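Local coordinates for galactitol 1-phosphate 5-dehydrogenase (Escherichia coli, PDB 4UEJ), which oxidises galactitol 1-phosphate to D-tagatose 6-phosphate with NAD(+), as a zinc-dependent member of the alcohol dehydrogenase family, at residues I317-F323 with G340-P346; L42-K47 with V330-N336. All coordinates share one frame; numbering follows the deposited sequence.

Contact 1. Residues I317-F323 with G340-P346; sequences IAHRGSF and GKVLLIP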
ATOM      1  N   ILE A 317      31.042  -0.609   9.127  1.00 21.14           N
ATOM      2  CA  ILE A 317      31.478   0.356  10.129  1.00 18.72           C
ATOM      3  C   ILE A 317      32.456   1.364   9.552  1.00 27.63           C
ATOM      4  O   ILE A 317      33.504   0.994   9.010  1.00 26.25           O
ATOM      5  CB  ILE A 317      32.107  -0.361  11.354  1.00 18.74           C
ATOM      6  CG1 ILE A 317      31.077  -1.296  11.989  1.00 23.19           C
ATOM      7  CG2 ILE A 317      32.589   0.651  12.359  1.00 19.73           C
ATOM      8  CD1 ILE A 317      31.643  -2.316  12.947  1.00 22.92           C
ATOM      9  N   ALA A 318      32.105   2.646   9.668  1.00 24.73           N
ATOM     10  CA  ALA A 318      32.943   3.721   9.152  1.00 25.42           C
ATOM     11  C   ALA A 318      33.784   4.344  10.250  1.00 28.96           C
ATOM     12  O   ALA A 318      34.858   4.890   9.988  1.00 29.15           O
ATOM     13  CB  ALA A 318      32.087   4.792   8.473  1.00 23.39           C
ATOM     14  N   HIS A 319      33.304   4.265  11.484  1.00 24.30           N
ATOM     15  CA  HIS A 319      34.002   4.913  12.581  1.00 24.97           C
ATOM     16  C   HIS A 319      33.817   4.176  13.899  1.00 27.92           C
ATOM     17  O   HIS A 319      32.701   3.787  14.257  1.00 23.52           O
ATOM     18  CB  HIS A 319      33.523   6.355  12.727  1.00 27.64           C
ATOM     19  CG  HIS A 319      34.303   7.149  13.724  1.00 32.63           C
ATOM     20  ND1 HIS A 319      35.483   7.787  13.408  1.00 38.15           N
ATOM     21  CD2 HIS A 319      34.075   7.405  15.034  1.00 38.24           C
ATOM     22  CE1 HIS A 319      35.946   8.406  14.480  1.00 42.00           C
ATOM     23  NE2 HIS A 319      35.109   8.193  15.478  1.00 37.83           N
ATOM     24  N   ARG A 320      34.928   3.980  14.604  1.00 32.98           N
ATOM     25  CA  ARG A 320      34.922   3.527  15.988  1.00 24.05           C
ATOM     26  C   ARG A 320      35.646   4.576  16.807  1.00 25.66           C
ATOM     27  O   ARG A 320      36.736   5.028  16.432  1.00 26.97           O
ATOM     28  CB  ARG A 320      35.618   2.176  16.160  1.00 27.86           C
ATOM     29  CG  ARG A 320      34.821   0.949  15.760  1.00 29.50           C
ATOM     30  CD  ARG A 320      35.619  -0.292  16.138  1.00 31.49           C
ATOM     31  NE  ARG A 320      35.003  -1.544  15.720  1.00 33.01           N
ATOM     32  CZ  ARG A 320      35.146  -2.078  14.509  1.00 31.50           C
ATOM     33  NH1 ARG A 320      35.868  -1.458  13.587  1.00 38.23           N
ATOM     34  NH2 ARG A 320      34.561  -3.232  14.213  1.00 35.76           N
ATOM     35  N   GLY A 321      35.059   4.966  17.927  1.00 25.70           N
ATOM     36  CA  GLY A 321      35.718   5.914  18.797  1.00 27.32           C
ATOM     37  C   GLY A 321      34.993   6.126  20.104  1.00 29.98           C
ATOM     38  O   GLY A 321      33.818   5.800  20.228  1.00 26.10           O
ATOM     39  N   SER A 322      35.701   6.672  21.086  1.00 28.82           N
ATOM     40  CA  SER A 322      35.064   7.047  22.344  1.00 29.18           C
ATOM     41  C   SER A 322      34.455   8.443  22.183  1.00 29.73           C
ATOM     42  O   SER A 322      34.332   8.942  21.060  1.00 29.55           O
ATOM     43  CB  SER A 322      36.063   6.995  23.504  1.00 32.21           C
ATOM     44  OG  SER A 322      35.388   6.966  24.755  1.00 35.70           O
ATOM     45  N   PHE A 323      34.084   9.072  23.294  1.00 30.58           N
ATOM     46  CA  PHE A 323      33.136  10.184  23.254  1.00 30.84           C
ATOM     47  C   PHE A 323      33.570  11.371  22.399  1.00 31.95           C
ATOM     48  O   PHE A 323      32.802  11.830  21.553  1.00 31.48           O
ATOM     49  CB  PHE A 323      32.822  10.635  24.684  1.00 36.08           C
ATOM     50  CG  PHE A 323      32.055   9.609  25.458  1.00 30.89           C
ATOM     51  CD1 PHE A 323      30.672   9.532  25.348  1.00 29.80           C
ATOM     52  CD2 PHE A 323      32.715   8.678  26.245  1.00 31.15           C
ATOM     53  CE1 PHE A 323      29.961   8.571  26.033  1.00 29.03           C
ATOM     54  CE2 PHE A 323      32.011   7.711  26.933  1.00 30.43           C
ATOM     55  CZ  PHE A 323      30.628   7.659  26.825  1.00 33.00           C
ATOM     56  N   GLY A 340      28.748   5.598   6.773  1.00 32.54           N
ATOM     57  CA  GLY A 340      28.661   4.210   7.186  1.00 29.74           C
ATOM     58  C   GLY A 340      28.304   4.262   8.658  1.00 27.09           C
ATOM     59  O   GLY A 340      28.035   5.346   9.176  1.00 26.04           O
ATOM     60  N   LYS A 341      28.307   3.117   9.334  1.00 21.72           N
ATOM     61  CA  LYS A 341      27.933   3.092  10.747  1.00 20.75           C
ATOM     62  C   LYS A 341      29.004   3.753  11.596  1.00 25.47           C
ATOM     63  O   LYS A 341      30.163   3.333  11.606  1.00 22.17           O
ATOM     64  CB  LYS A 341      27.687   1.664  11.230  1.00 16.93           C
ATOM     65  CG  LYS A 341      27.283   1.576  12.703  1.00 19.86           C
ATOM     66  CD  LYS A 341      26.009   2.371  13.007  1.00 16.56           C
ATOM     67  CE  LYS A 341      24.825   1.833  12.197  1.00 15.58           C
ATOM     68  NZ  LYS A 341      23.527   2.471  12.555  1.00 16.39           N
ATOM     69  N   VAL A 342      28.612   4.813  12.287  1.00 19.92           N
ATOM     70  CA  VAL A 342      29.482   5.460  13.247  1.00 21.03           C
ATOM     71  C   VAL A 342      29.189   4.895  14.634  1.00 24.36           C
ATOM     72  O   VAL A 342      28.081   5.041  15.146  1.00 19.96           O
ATOM     73  CB  VAL A 342      29.281   6.980  13.237  1.00 26.25           C
ATOM     74  CG1 VAL A 342      30.154   7.649  14.295  1.00 23.56           C
ATOM     75  CG2 VAL A 342      29.582   7.537  11.846  1.00 26.20           C
ATOM     76  N   LEU A 343      30.171   4.228  15.230  1.00 23.67           N
ATOM     77  CA  LEU A 343      29.972   3.623  16.543  1.00 20.32           C
ATOM     78  C   LEU A 343      30.639   4.417  17.647  1.00 21.66           C
ATOM     79  O   LEU A 343      31.787   4.828  17.522  1.00 22.76           O
ATOM     80  CB  LEU A 343      30.512   2.199  16.575  1.00 23.08           C
ATOM     81  CG  LEU A 343      29.790   1.131  15.767  1.00 24.97           C
ATOM     82  CD1 LEU A 343      30.582  -0.172  15.834  1.00 18.28           C
ATOM     83  CD2 LEU A 343      28.378   0.959  16.306  1.00 17.55           C
ATOM     84  N   LEU A 344      29.901   4.622  18.730  1.00 21.69           N
ATOM     85  CA  LEU A 344      30.493   5.072  19.976  1.00 22.93           C
ATOM     86  C   LEU A 344      30.948   3.848  20.757  1.00 22.78           C
ATOM     87  O   LEU A 344      30.161   2.925  21.006  1.00 21.81           O
ATOM     88  CB  LEU A 344      29.497   5.892  20.793  1.00 23.28           C
ATOM     89  CG  LEU A 344      29.918   6.238  22.222  1.00 24.57           C
ATOM     90  CD1 LEU A 344      31.083   7.212  22.250  1.00 26.13           C
ATOM     91  CD2 LEU A 344      28.745   6.813  22.980  1.00 24.76           C
ATOM     92  N   ILE A 345      32.227   3.832  21.110  1.00 23.90           N
ATOM     93  CA  ILE A 345      32.810   2.771  21.917  1.00 24.20           C
ATOM     94  C   ILE A 345      33.374   3.381  23.204  1.00 28.67           C
ATOM     95  O   ILE A 345      34.524   3.838  23.224  1.00 28.14           O
ATOM     96  CB  ILE A 345      33.932   2.020  21.137  1.00 26.57           C
ATOM     97  CG1 ILE A 345      33.409   1.505  19.788  1.00 22.86           C
ATOM     98  CG2 ILE A 345      34.527   0.889  21.973  1.00 29.37           C
ATOM     99  CD1 ILE A 345      32.211   0.579  19.890  1.00 23.32           C
ATOM    100  N   PRO A 346      32.558   3.410  24.278  1.00 26.57           N
ATOM    101  CA  PRO A 346      32.935   4.035  25.559  1.00 27.59           C
ATOM    102  C   PRO A 346      34.259   3.530  26.140  1.00 33.54           C
ATOM    103  O   PRO A 346      34.623   2.374  25.918  1.00 36.07           O
ATOM    104  CB  PRO A 346      31.764   3.664  26.479  1.00 27.29           C
ATOM    105  CG  PRO A 346      30.596   3.531  25.546  1.00 26.68           C
ATOM    106  CD  PRO A 346      31.172   2.893  24.310  1.00 24.67           C
TER
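The Phe323 ring receives Leu344 CD1 over one face, in a CH-pi contact with the methyl 4.2 Å from the ring centroid. With Leu344 CG anti to the backbone N (chi1 171°) the branched end is carried toward the ring, and Leu344 CD2 lies 3.7 Å from Phe323 CE1. Pro346 approaches the same ring obliquely, at CE2 and CZ. The His319 ring also meets its neighbour obliquely, with Val342 CG1 near CD2, while His319 NE2 is held by Ser325. On the other face of the sheet Ile317 CG2 lies off-centre over the Arg320 guanidinium, whose NH2 forms salt bridges with Glu138 and Glu314; nearby, the Ile317 and Leu343 side chains cross at about a right angle, with CD1 of each 3.7 Å apart.

Between these two layers of side chains the strands pair in parallel, with a beta bulge between Ile317 and His319 shifting the register by one. Lys341 O accepts from Ala318 N at 2.8 Å. His319 N reaches the same oxygen from the same face of the carbonyl plane, at 3.3 Å. Beyond the bulge, Leu343 N bonds to His319 O, Gly321 N bonds more loosely to Leu343 O, and Ile345 N meets Gly321 O at 2.7 Å in a nearly straight bond (177°). The pairing completes a beta-alpha-beta crossover, strand 317-321, helix 323-333 and strand 341-344, with Val342 and Leu344 packing against Phe326 of the helix.

Five backbone hydrogen bonds thus join the segments, and Val342 and Leu344 bond on to Leu37 and Ser35. The Lys341 side chain lies about 7 Å from a bound zinc at its nearest atoms, close to the zinc ligand Cys38; its salt bridge to Glu60 and bond to Leu37 O fix the amine beside the metal site.

Contact 2. Residues L42-K47 with V330-N336; sequences LPRIFK and VRDIARN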
ATOM      1  N   LEU A  42      20.147  11.744  12.394  1.00 25.59           N
ATOM      2  CA  LEU A  42      20.654  12.934  11.706  1.00 27.67           C
ATOM      3  C   LEU A  42      19.662  14.111  11.734  1.00 29.17           C
ATOM      4  O   LEU A  42      20.066  15.233  12.046  1.00 30.95           O
ATOM      5  CB  LEU A  42      21.048  12.592  10.262  1.00 29.73           C
ATOM      6  CG  LEU A  42      22.488  12.120  10.032  1.00 37.71           C
ATOM      7  CD1 LEU A  42      22.857  10.981  10.957  1.00 40.37           C
ATOM      8  CD2 LEU A  42      22.701  11.712   8.581  1.00 38.13           C
ATOM      9  N   PRO A  43      18.369  13.868  11.427  1.00 28.67           N
ATOM     10  CA  PRO A  43      17.408  14.970  11.599  1.00 32.88           C
ATOM     11  C   PRO A  43      17.286  15.451  13.049  1.00 30.41           C
ATOM     12  O   PRO A  43      16.988  16.627  13.278  1.00 34.18           O
ATOM     13  CB  PRO A  43      16.081  14.360  11.131  1.00 35.05           C
ATOM     14  CG  PRO A  43      16.462  13.242  10.234  1.00 34.81           C
ATOM     15  CD  PRO A  43      17.739  12.691  10.794  1.00 27.11           C
ATOM     16  N   ARG A  44      17.501  14.558  14.011  1.00 30.20           N
ATOM     17  CA  ARG A  44      17.384  14.924  15.422  1.00 28.80           C
ATOM     18  C   ARG A  44      18.518  15.835  15.839  1.00 31.28           C
ATOM     19  O   ARG A  44      18.341  16.723  16.668  1.00 31.75           O
ATOM     20  CB  ARG A  44      17.362  13.679  16.318  1.00 26.66           C
ATOM     21  CG  ARG A  44      16.183  12.756  16.066  1.00 27.81           C
ATOM     22  CD  ARG A  44      16.156  11.571  17.046  1.00 25.57           C
ATOM     23  NE  ARG A  44      15.060  10.657  16.723  1.00 26.74           N
ATOM     24  CZ  ARG A  44      15.217   9.450  16.189  1.00 29.90           C
ATOM     25  NH1 ARG A  44      16.433   8.978  15.932  1.00 21.10           N
ATOM     26  NH2 ARG A  44      14.150   8.708  15.920  1.00 35.69           N
ATOM     27  N   ILE A  45      19.686  15.616  15.247  1.00 31.43           N
ATOM     28  CA  ILE A  45      20.875  16.370  15.600  1.00 34.79           C
ATOM     29  C   ILE A  45      20.926  17.704  14.867  1.00 38.49           C
ATOM     30  O   ILE A  45      21.178  18.752  15.469  1.00 39.15           O
ATOM     31  CB  ILE A  45      22.155  15.564  15.284  1.00 32.70           C
ATOM     32  CG1 ILE A  45      22.150  14.245  16.057  1.00 29.47           C
ATOM     33  CG2 ILE A  45      23.393  16.370  15.631  1.00 36.41           C
ATOM     34  CD1 ILE A  45      23.202  13.258  15.604  1.00 29.40           C
ATOM     35  N   PHE A  46      20.663  17.672  13.569  1.00 38.29           N
ATOM     36  CA  PHE A  46      20.939  18.842  12.749  1.00 37.96           C
ATOM     37  C   PHE A  46      19.709  19.622  12.303  1.00 44.30           C
ATOM     38  O   PHE A  46      19.825  20.799  11.945  1.00 48.74           O
ATOM     39  CB  PHE A  46      21.752  18.420  11.526  1.00 40.63           C
ATOM     40  CG  PHE A  46      23.105  17.878  11.873  1.00 38.13           C
ATOM     41  CD1 PHE A  46      24.164  18.736  12.114  1.00 42.12           C
ATOM     42  CD2 PHE A  46      23.312  16.517  11.987  1.00 38.84           C
ATOM     43  CE1 PHE A  46      25.411  18.240  12.446  1.00 42.17           C
ATOM     44  CE2 PHE A  46      24.560  16.017  12.317  1.00 39.01           C
ATOM     45  CZ  PHE A  46      25.607  16.880  12.546  1.00 38.77           C
ATOM     46  N   LYS A  47      18.541  18.979  12.301  1.00 38.70           N
ATOM     47  CA  LYS A  47      17.339  19.603  11.735  1.00 45.16           C
ATOM     48  C   LYS A  47      16.284  19.909  12.781  1.00 45.07           C
ATOM     49  O   LYS A  47      15.098  19.985  12.459  1.00 49.49           O
ATOM     50  CB  LYS A  47      16.705  18.723  10.644  1.00 45.22           C
ATOM     51  CG  LYS A  47      17.560  18.458   9.407  1.00 48.98           C
ATOM     52  CD  LYS A  47      18.785  19.362   9.324  1.00 53.96           C
ATOM     53  CE  LYS A  47      18.705  20.476   8.310  1.00 59.64           C
ATOM     54  NZ  LYS A  47      19.856  21.406   8.531  1.00 62.35           N
ATOM     55  N   VAL A 330      30.301  12.713  14.371  1.00 29.52           N
ATOM     56  CA  VAL A 330      28.924  13.160  14.208  1.00 32.21           C
ATOM     57  C   VAL A 330      28.886  14.567  13.615  1.00 31.31           C
ATOM     58  O   VAL A 330      28.155  14.826  12.662  1.00 35.46           O
ATOM     59  CB  VAL A 330      28.169  13.149  15.547  1.00 28.82           C
ATOM     60  CG1 VAL A 330      26.797  13.771  15.387  1.00 32.25           C
ATOM     61  CG2 VAL A 330      28.062  11.728  16.082  1.00 28.50           C
ATOM     62  N   ARG A 331      29.685  15.468  14.179  1.00 33.02           N
ATOM     63  CA  ARG A 331      29.783  16.831  13.667  1.00 35.26           C
ATOM     64  C   ARG A 331      30.223  16.850  12.203  1.00 35.89           C
ATOM     65  O   ARG A 331      29.709  17.635  11.409  1.00 40.12           O
ATOM     66  CB  ARG A 331      30.752  17.665  14.521  1.00 37.05           C
ATOM     67  CG  ARG A 331      30.172  18.100  15.864  1.00 37.26           C
ATOM     68  CD  ARG A 331      31.087  19.078  16.604  1.00 43.39           C
ATOM     69  NE  ARG A 331      32.200  18.399  17.262  1.00 48.48           N
ATOM     70  CZ  ARG A 331      32.275  18.175  18.570  1.00 44.46           C
ATOM     71  NH1 ARG A 331      31.309  18.584  19.376  1.00 38.89           N
ATOM     72  NH2 ARG A 331      33.326  17.546  19.073  1.00 45.53           N
ATOM     73  N   ASP A 332      31.153  15.969  11.847  1.00 35.20           N
ATOM     74  CA  ASP A 332      31.689  15.934  10.490  1.00 35.96           C
ATOM     75  C   ASP A 332      30.634  15.511   9.475  1.00 39.01           C
ATOM     76  O   ASP A 332      30.772  15.775   8.283  1.00 40.11           O
ATOM     77  CB  ASP A 332      32.893  14.993  10.405  1.00 37.65           C
ATOM     78  CG  ASP A 332      34.114  15.538  11.123  1.00 40.43           C
ATOM     79  OD1 ASP A 332      34.229  16.775  11.257  1.00 41.74           O
ATOM     80  OD2 ASP A 332      34.959  14.728  11.554  1.00 42.29           O
ATOM     81  N   ILE A 333      29.583  14.853   9.952  1.00 33.09           N
ATOM     82  CA  ILE A 333      28.493  14.453   9.078  1.00 37.94           C
ATOM     83  C   ILE A 333      27.785  15.674   8.515  1.00 47.62           C
ATOM     84  O   ILE A 333      27.371  15.672   7.353  1.00 45.96           O
ATOM     85  CB  ILE A 333      27.460  13.574   9.813  1.00 32.75           C
ATOM     86  CG1 ILE A 333      28.125  12.324  10.379  1.00 32.12           C
ATOM     87  CG2 ILE A 333      26.316  13.191   8.889  1.00 34.24           C
ATOM     88  CD1 ILE A 333      29.021  11.637   9.404  1.00 38.57           C
ATOM     89  N   ALA A 334      27.681  16.719   9.337  1.00 57.50           N
ATOM     90  CA  ALA A 334      26.815  17.859   9.042  1.00 68.65           C
ATOM     91  C   ALA A 334      25.460  17.305   8.619  1.00 76.60           C
ATOM     92  O   ALA A 334      24.832  16.557   9.363  1.00 74.27           O
ATOM     93  CB  ALA A 334      27.418  18.746   7.961  1.00 69.02           C
ATOM     94  N   ARG A 335      25.018  17.640   7.414  1.00 85.05           N
ATOM     95  CA  ARG A 335      23.932  16.879   6.814  1.00 87.12           C
ATOM     96  C   ARG A 335      24.188  16.541   5.362  1.00 85.56           C
ATOM     97  O   ARG A 335      23.411  16.888   4.471  1.00 88.50           O
ATOM     98  CB  ARG A 335      22.606  17.601   6.935  1.00 91.91           C
ATOM     99  CG  ARG A 335      21.460  16.617   6.929  1.00 92.92           C
ATOM    100  CD  ARG A 335      20.220  17.300   7.353  1.00 95.49           C
ATOM    101  NE  ARG A 335      19.017  16.887   6.642  1.00 97.31           N
ATOM    102  CZ  ARG A 335      18.462  17.580   5.655  1.00 99.96           C
ATOM    103  NH1 ARG A 335      19.014  18.715   5.242  1.00101.65           N
ATOM    104  NH2 ARG A 335      17.356  17.135   5.073  1.00 99.61           N
ATOM    105  N   ASN A 336      25.296  15.854   5.142  1.00 78.40           N
ATOM    106  CA  ASN A 336      25.544  15.217   3.871  1.00 73.42           C
ATOM    107  C   ASN A 336      25.140  13.759   4.023  1.00 68.30           C
ATOM    108  O   ASN A 336      24.384  13.417   4.935  1.00 67.37           O
ATOM    109  CB  ASN A 336      27.007  15.377   3.469  1.00 71.38           C
ATOM    110  CG  ASN A 336      27.448  16.832   3.476  1.00 72.31           C
ATOM    111  OD1 ASN A 336      28.363  17.213   4.206  1.00 71.10           O
ATOM    112  ND2 ASN A 336      26.784  17.653   2.671  1.00 72.84           N
TER
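Phe46 lies beneath the backbone of Ala334, whose carbonyl O sits 2.9 Å above the ring plane and over its centre. Such an oxygen faces the pi cloud, a placement that probably gains little electrostatically, and this buried O has no hydrogen-bonding partner in the model. Ala334 is the first residue to leave the helix, with positive phi (47°), and its carbonyl turns over the ring there. The ring's edge is better matched: Val330 O lies in its plane, 3.3 Å from Phe46 CZ, next to the weakly positive rim. Ile45 CG2 packs on the face opposite Ala334 O.

Apolar contacts extend the interface on both segments. Val330 CG1, the branch anti to its backbone N (chi1 173°), meets Ile45 CD1 at 3.6 Å, and Leu42 crosses Ile333 at about a right angle, bringing Leu42 CD2 to 3.9 Å from Ile333 CG2.

Charged chains meet at the exposed margin. Lys47 CG lies over one face of the Arg335 guanidinium, but the arginine is poorly ordered and the detail of this encounter is doubtful. Lys47 NZ makes a weak bond, 3.5 Å long, to Phe46 O.

No hydrogen bond spans the segments; the contacts across them are van der Waals and carbonyl-to-ring ones. The end of helix 41-46, within the GroES-like region, rests against the C-terminal end of helix 323-333, while Val12 of strand 11-16 touches Ile45, Val330 and Arg331, and Met338 touches Leu42.

Helix 323-333 ties the two contacts together. In contact 1 it is the crossover between the paired strands, beginning at Phe323; in contact 2 its far end meets helix 41-46. Each contact is only partly buried, with buried residues and exposed ones side by side, and their centres are 15 Å apart. The chemistry differs with the elements joined: five backbone hydrogen bonds stitch strand to strand in contact 1, whereas contact 2 brings two helix ends together by a ring set against two carbonyl oxygens and by two apolar pairs, with cationic chains at its margin. Contact 1 thus closes a local unit, and contact 2 fastens that unit to a part of the chain 283 residues away.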